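Local coordinates for putative glycosyl hydrolase (Parabacteroides distasonis, PDB 4QHZ), which binds magnesium and is probably a glycosyl hydrolase of the 3-keto-disaccharide hydrolase family, although its substrate is not established, at residues N95-M99 / I170-A174; Y183-V189 / H201-T207. All blocks are in the same frame, centred on the assembly; numbering follows the deposited sequence.

How the interactions relate
Both interactions lie in the same antiparallel sheet, where strands 165-177 and 185-193 are neighbours. Interaction 1 pairs strand 97-104 with strand 165-177 and is mostly buried. Interaction 2 joins strand 185-193 to the end of strand 196-203 and the loop after it, and is only partly buried. The two touch through a probable hydrogen bond from Thr173 N to Thr188 O, and Tyr172 packs on Pro187. Interaction 1 combines a regular backbone ladder with an aromatic pair. Interaction 2 has a shorter ladder built on Thr188, Val189, Thr202 and Thr203, with His186 and His201 beside it. Subunit contacts reach both, through Asp96 and Gln98 in interaction 1 and His201 and Leu205 in interaction 2.

Interaction 1 of 2, residues N95-M99 / I170-A174; sequences NDFQM and IIYTA
The Phe97 ring carries Tyr172 CB over one face, toward the rim, in a CH-pi contact 3.9 Å from the ring centroid. The ring planes are 29° apart, and little of one ring lies over the other. Phe97 CE2 comes within 3.4 Å of Tyr172 CD2. The edge of the Tyr172 ring meets Asn95 O in its plane, 3.2 Å from CD2. Phe97 CG sits between its backbone N and carbonyl carbon (chi1 58°), which brings the ring across to Tyr172. Leu123 of strand 119-123 touches both rings, and Tyr172 OH bonds to Gln124 OE1.

The backbones pair through four hydrogen bonds. Phe97 and Tyr172 bond in both directions, as do Met99 and Ile170. Between them, Gln98 and Ile171 form a non-hydrogen-bonded pair. Met99, present as selenomethionine, packs its CB 4.1 Å from Ile170 CB.

Beyond the ladder, Asp96 OD1 accepts a hydrogen bond from Ala174 N at 2.8 Å, with an N-H...O angle of 165°. Asp96 OD2 forms a salt bridge with Arg184 of the third subunit. One carboxylate thus ties a subunit contact to the chain just after Thr173, where strand 165-177 is interrupted. With an alanine in place of Asp96, Ala174 N would probably be left without this acceptor and the arginine without this acidic partner. On the face of Gln98 and Ile171, Gln98 OE1 bonds to Arg244 NH1 and to Val197 N of the second subunit.

This is antiparallel pairing inside a concanavalin-like beta sandwich, with Phe97, Met99, Ile170 and Tyr172 on the face turned toward strand 119-123 of the other sheet.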
# COMPACT_ATOMS: atom_id res chain seq x y z
N ASN C 95 5.37 18.78 4.74
CA ASN C 95 5.54 17.36 4.44
C ASN C 95 4.20 16.69 4.16
O ASN C 95 3.74 16.73 3.03
CB ASN C 95 6.31 16.67 5.56
CG ASN C 95 7.77 17.06 5.56
OD1 ASN C 95 8.47 16.86 4.56
ND2 ASN C 95 8.23 17.63 6.66
N ASP C 96 3.58 16.07 5.18
CA ASP C 96 2.25 15.52 5.03
C ASP C 96 1.25 16.61 5.36
O ASP C 96 1.44 17.35 6.32
CB ASP C 96 2.00 14.33 5.96
CG ASP C 96 3.03 13.24 5.83
OD1 ASP C 96 3.53 12.99 4.72
OD2 ASP C 96 3.34 12.61 6.86
N PHE C 97 0.19 16.71 4.57
CA PHE C 97 -0.79 17.75 4.82
C PHE C 97 -2.13 17.49 4.16
O PHE C 97 -2.25 16.70 3.22
CB PHE C 97 -0.26 19.13 4.37
CG PHE C 97 0.11 19.20 2.93
CD1 PHE C 97 -0.84 19.48 1.95
CD2 PHE C 97 1.43 18.99 2.53
CE1 PHE C 97 -0.48 19.54 0.61
CE2 PHE C 97 1.79 19.06 1.20
CZ PHE C 97 0.83 19.34 0.24
N GLN C 98 -3.13 18.20 4.67
CA GLN C 98 -4.41 18.35 4.03
C GLN C 98 -4.53 19.81 3.62
O GLN C 98 -4.14 20.69 4.38
CB GLN C 98 -5.51 17.97 5.00
CG GLN C 98 -6.87 18.50 4.65
CD GLN C 98 -7.90 18.21 5.71
OE1 GLN C 98 -7.58 17.97 6.88
NE2 GLN C 98 -9.15 18.25 5.31
N MSE C 99 -5.08 20.05 2.44
CA MSE C 99 -5.13 21.37 1.84
C MSE C 99 -6.46 21.68 1.21
O MSE C 99 -7.09 20.80 0.64
CB MSE C 99 -4.13 21.35 0.70
CG MSE C 99 -3.27 22.58 0.64
SE MSE C 99 -2.45 22.58 -1.16
CE MSE C 99 -3.29 24.30 -1.65
N ILE C 170 -7.42 18.41 -0.92
CA ILE C 170 -6.24 17.62 -1.27
C ILE C 170 -5.64 17.02 -0.00
O ILE C 170 -5.43 17.73 0.98
CB ILE C 170 -5.19 18.49 -1.97
CG1 ILE C 170 -5.72 18.96 -3.33
CG2 ILE C 170 -3.88 17.73 -2.13
CD1 ILE C 170 -4.88 20.04 -4.00
N ILE C 171 -5.40 15.71 -0.03
CA ILE C 171 -4.76 15.02 1.08
C ILE C 171 -3.48 14.41 0.53
O ILE C 171 -3.52 13.63 -0.42
CB ILE C 171 -5.65 13.92 1.68
CG1 ILE C 171 -7.02 14.49 2.05
CG2 ILE C 171 -4.97 13.30 2.90
CD1 ILE C 171 -8.03 13.44 2.48
N TYR C 172 -2.35 14.76 1.14
CA TYR C 172 -1.03 14.44 0.61
C TYR C 172 -0.14 13.78 1.65
O TYR C 172 -0.03 14.25 2.79
CB TYR C 172 -0.36 15.72 0.11
CG TYR C 172 1.04 15.52 -0.43
CD1 TYR C 172 1.24 15.02 -1.71
CD2 TYR C 172 2.15 15.84 0.34
CE1 TYR C 172 2.52 14.85 -2.22
CE2 TYR C 172 3.43 15.67 -0.15
CZ TYR C 172 3.62 15.18 -1.43
OH TYR C 172 4.89 15.01 -1.91
N THR C 173 0.50 12.69 1.24
CA THR C 173 1.50 12.01 2.02
C THR C 173 2.83 12.16 1.30
O THR C 173 2.95 11.79 0.13
CB THR C 173 1.15 10.52 2.19
OG1 THR C 173 -0.17 10.40 2.75
CG2 THR C 173 2.14 9.82 3.10
N ALA C 174 3.82 12.72 1.99
CA ALA C 174 5.13 12.98 1.41
C ALA C 174 5.92 11.68 1.24
O ALA C 174 5.66 10.71 1.94
CB ALA C 174 5.91 13.95 2.29

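Interaction 2 of 2, residues Y183-V189 / H201-T207; sequences YRTHPTV and HTTILGT
Thr188 and Val189 pair with Thr203 and Thr202 near the open end of the beta hairpin formed by strands 185-193 and 196-203. Three backbone hydrogen bonds join the two segments. Val189 and Thr202 bond in both directions, with Thr202 N to Val189 O at 2.8 Å. Thr188 and Thr203 are a non-hydrogen-bonded pair. Past them, Ile204 N reaches Pro187 O at 2.9 Å in an almost straight bond, although the donor is tilted 28° from the carbonyl plane. This bond carries the pairing past the end of strand 196-203.

Apolar contacts centre on Ile204. Its CB lies 3.9 Å from Pro187 CG, and the two side chains cross at about a right angle. The end of the isoleucine, CD1, comes equally near to Val189 CG1. Tyr127 of strand 127-131 touches both Pro187 and Ile204, so this side faces the other sheet of the sandwich.

Aromatic contacts lie at both ends. Thr188 CB sits over one face of the His201 ring, 4.0 Å from its centroid. The His201 ring also stacks on His201 of the second subunit, which places this end at a subunit interface. At the far end, Gly206 CA lies at the edge of the Tyr183 ring, near its plane and 3.4 Å from Tyr183 OH. Tyr183 CB lies over one face of the His186 ring.

Two side chains add polar bonds. Tyr183 OH bonds to Tyr127 OH. His186 CB packs 3.6 Å from Thr203 CG2. With CG anti to the carbonyl carbon (chi1 -70°), the imidazole is set so that His186 ND1 donates to Ile204 O at 3.1 Å, with the oxygen close to the ring plane and an N-H...O angle of 143°.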
# COMPACT_ATOMS: atom_id res chain seq x y z
N TYR C 183 13.55 6.68 -4.41
CA TYR C 183 12.38 6.65 -3.54
C TYR C 183 12.42 5.44 -2.64
O TYR C 183 12.65 4.33 -3.11
CB TYR C 183 11.08 6.62 -4.35
CG TYR C 183 10.60 7.96 -4.86
CD1 TYR C 183 10.10 8.92 -3.98
CD2 TYR C 183 10.63 8.26 -6.21
CE1 TYR C 183 9.65 10.14 -4.45
CE2 TYR C 183 10.20 9.48 -6.69
CZ TYR C 183 9.70 10.42 -5.82
OH TYR C 183 9.26 11.62 -6.31
N ARG C 184 12.19 5.66 -1.35
CA ARG C 184 11.91 4.58 -0.42
C ARG C 184 10.41 4.33 -0.39
O ARG C 184 9.95 3.19 -0.51
CB ARG C 184 12.44 4.93 0.97
CG ARG C 184 12.12 3.92 2.05
CD ARG C 184 12.73 4.33 3.38
NE ARG C 184 12.40 3.36 4.42
CZ ARG C 184 11.25 3.32 5.10
NH1 ARG C 184 10.29 4.22 4.88
NH2 ARG C 184 11.07 2.38 6.02
N THR C 185 9.64 5.40 -0.20
CA THR C 185 8.20 5.37 -0.37
C THR C 185 7.82 6.52 -1.28
O THR C 185 8.35 7.63 -1.14
CB THR C 185 7.44 5.48 0.96
OG1 THR C 185 7.85 6.66 1.65
CG2 THR C 185 7.70 4.26 1.83
N HIS C 186 6.91 6.27 -2.21
CA HIS C 186 6.46 7.30 -3.13
C HIS C 186 5.44 8.19 -2.44
O HIS C 186 4.83 7.79 -1.45
CB HIS C 186 5.83 6.67 -4.36
CG HIS C 186 6.82 5.99 -5.25
ND1 HIS C 186 7.23 6.53 -6.45
CD2 HIS C 186 7.51 4.84 -5.10
CE1 HIS C 186 8.12 5.73 -7.00
NE2 HIS C 186 8.31 4.70 -6.21
N PRO C 187 5.27 9.42 -2.95
CA PRO C 187 4.21 10.24 -2.40
C PRO C 187 2.86 9.71 -2.84
O PRO C 187 2.76 9.08 -3.90
CB PRO C 187 4.45 11.63 -3.02
CG PRO C 187 5.70 11.51 -3.84
CD PRO C 187 5.91 10.05 -4.11
N THR C 188 1.83 9.95 -2.04
CA THR C 188 0.47 9.62 -2.44
C THR C 188 -0.41 10.86 -2.27
O THR C 188 -0.12 11.72 -1.43
CB THR C 188 -0.10 8.44 -1.64
OG1 THR C 188 -0.14 8.76 -0.25
CG2 THR C 188 0.74 7.19 -1.86
N VAL C 189 -1.47 10.93 -3.06
CA VAL C 189 -2.36 12.08 -3.03
C VAL C 189 -3.80 11.70 -3.36
O VAL C 189 -4.06 10.88 -4.25
CB VAL C 189 -1.84 13.19 -4.00
CG1 VAL C 189 -1.88 12.71 -5.44
CG2 VAL C 189 -2.64 14.47 -3.82
N HIS C 201 -6.18 8.19 -3.71
CA HIS C 201 -4.94 7.67 -3.15
C HIS C 201 -3.98 7.26 -4.28
O HIS C 201 -3.51 6.12 -4.33
CB HIS C 201 -5.20 6.50 -2.20
CG HIS C 201 -4.04 6.18 -1.31
ND1 HIS C 201 -3.70 6.96 -0.23
CD2 HIS C 201 -3.15 5.16 -1.33
CE1 HIS C 201 -2.64 6.45 0.37
NE2 HIS C 201 -2.29 5.35 -0.28
N THR C 202 -3.69 8.22 -5.14
CA THR C 202 -2.85 8.01 -6.32
C THR C 202 -1.38 8.09 -5.94
O THR C 202 -0.97 8.99 -5.23
CB THR C 202 -3.16 9.07 -7.39
OG1 THR C 202 -4.53 8.94 -7.78
CG2 THR C 202 -2.28 8.90 -8.61
N THR C 203 -0.61 7.13 -6.43
CA THR C 203 0.83 7.14 -6.21
C THR C 203 1.49 8.07 -7.22
O THR C 203 1.22 7.99 -8.42
CB THR C 203 1.42 5.72 -6.34
OG1 THR C 203 0.87 4.88 -5.32
CG2 THR C 203 2.94 5.74 -6.20
N ILE C 204 2.34 8.96 -6.72
CA ILE C 204 3.08 9.88 -7.56
C ILE C 204 4.41 9.22 -7.92
O ILE C 204 5.10 8.68 -7.05
CB ILE C 204 3.28 11.23 -6.86
CG1 ILE C 204 1.92 11.90 -6.65
CG2 ILE C 204 4.19 12.14 -7.66
CD1 ILE C 204 1.94 13.17 -5.83
N LEU C 205 4.75 9.23 -9.21
CA LEU C 205 5.88 8.46 -9.74
C LEU C 205 7.19 9.22 -9.68
O LEU C 205 8.25 8.62 -9.75
CB LEU C 205 5.62 8.05 -11.19
CG LEU C 205 4.32 7.26 -11.42
CD1 LEU C 205 4.11 7.02 -12.91
CD2 LEU C 205 4.35 5.94 -10.66
N GLY C 206 7.11 10.54 -9.54
CA GLY C 206 8.28 11.40 -9.56
C GLY C 206 7.83 12.80 -9.92
O GLY C 206 6.62 13.07 -9.95
N THR C 207 8.77 13.69 -10.21
CA THR C 207 8.43 15.05 -10.61
C THR C 207 7.47 15.03 -11.81
O THR C 207 7.56 14.16 -12.68
CB THR C 207 9.67 15.86 -11.02
OG1 THR C 207 10.34 15.19 -12.10
CG2 THR C 207 10.63 16.03 -9.85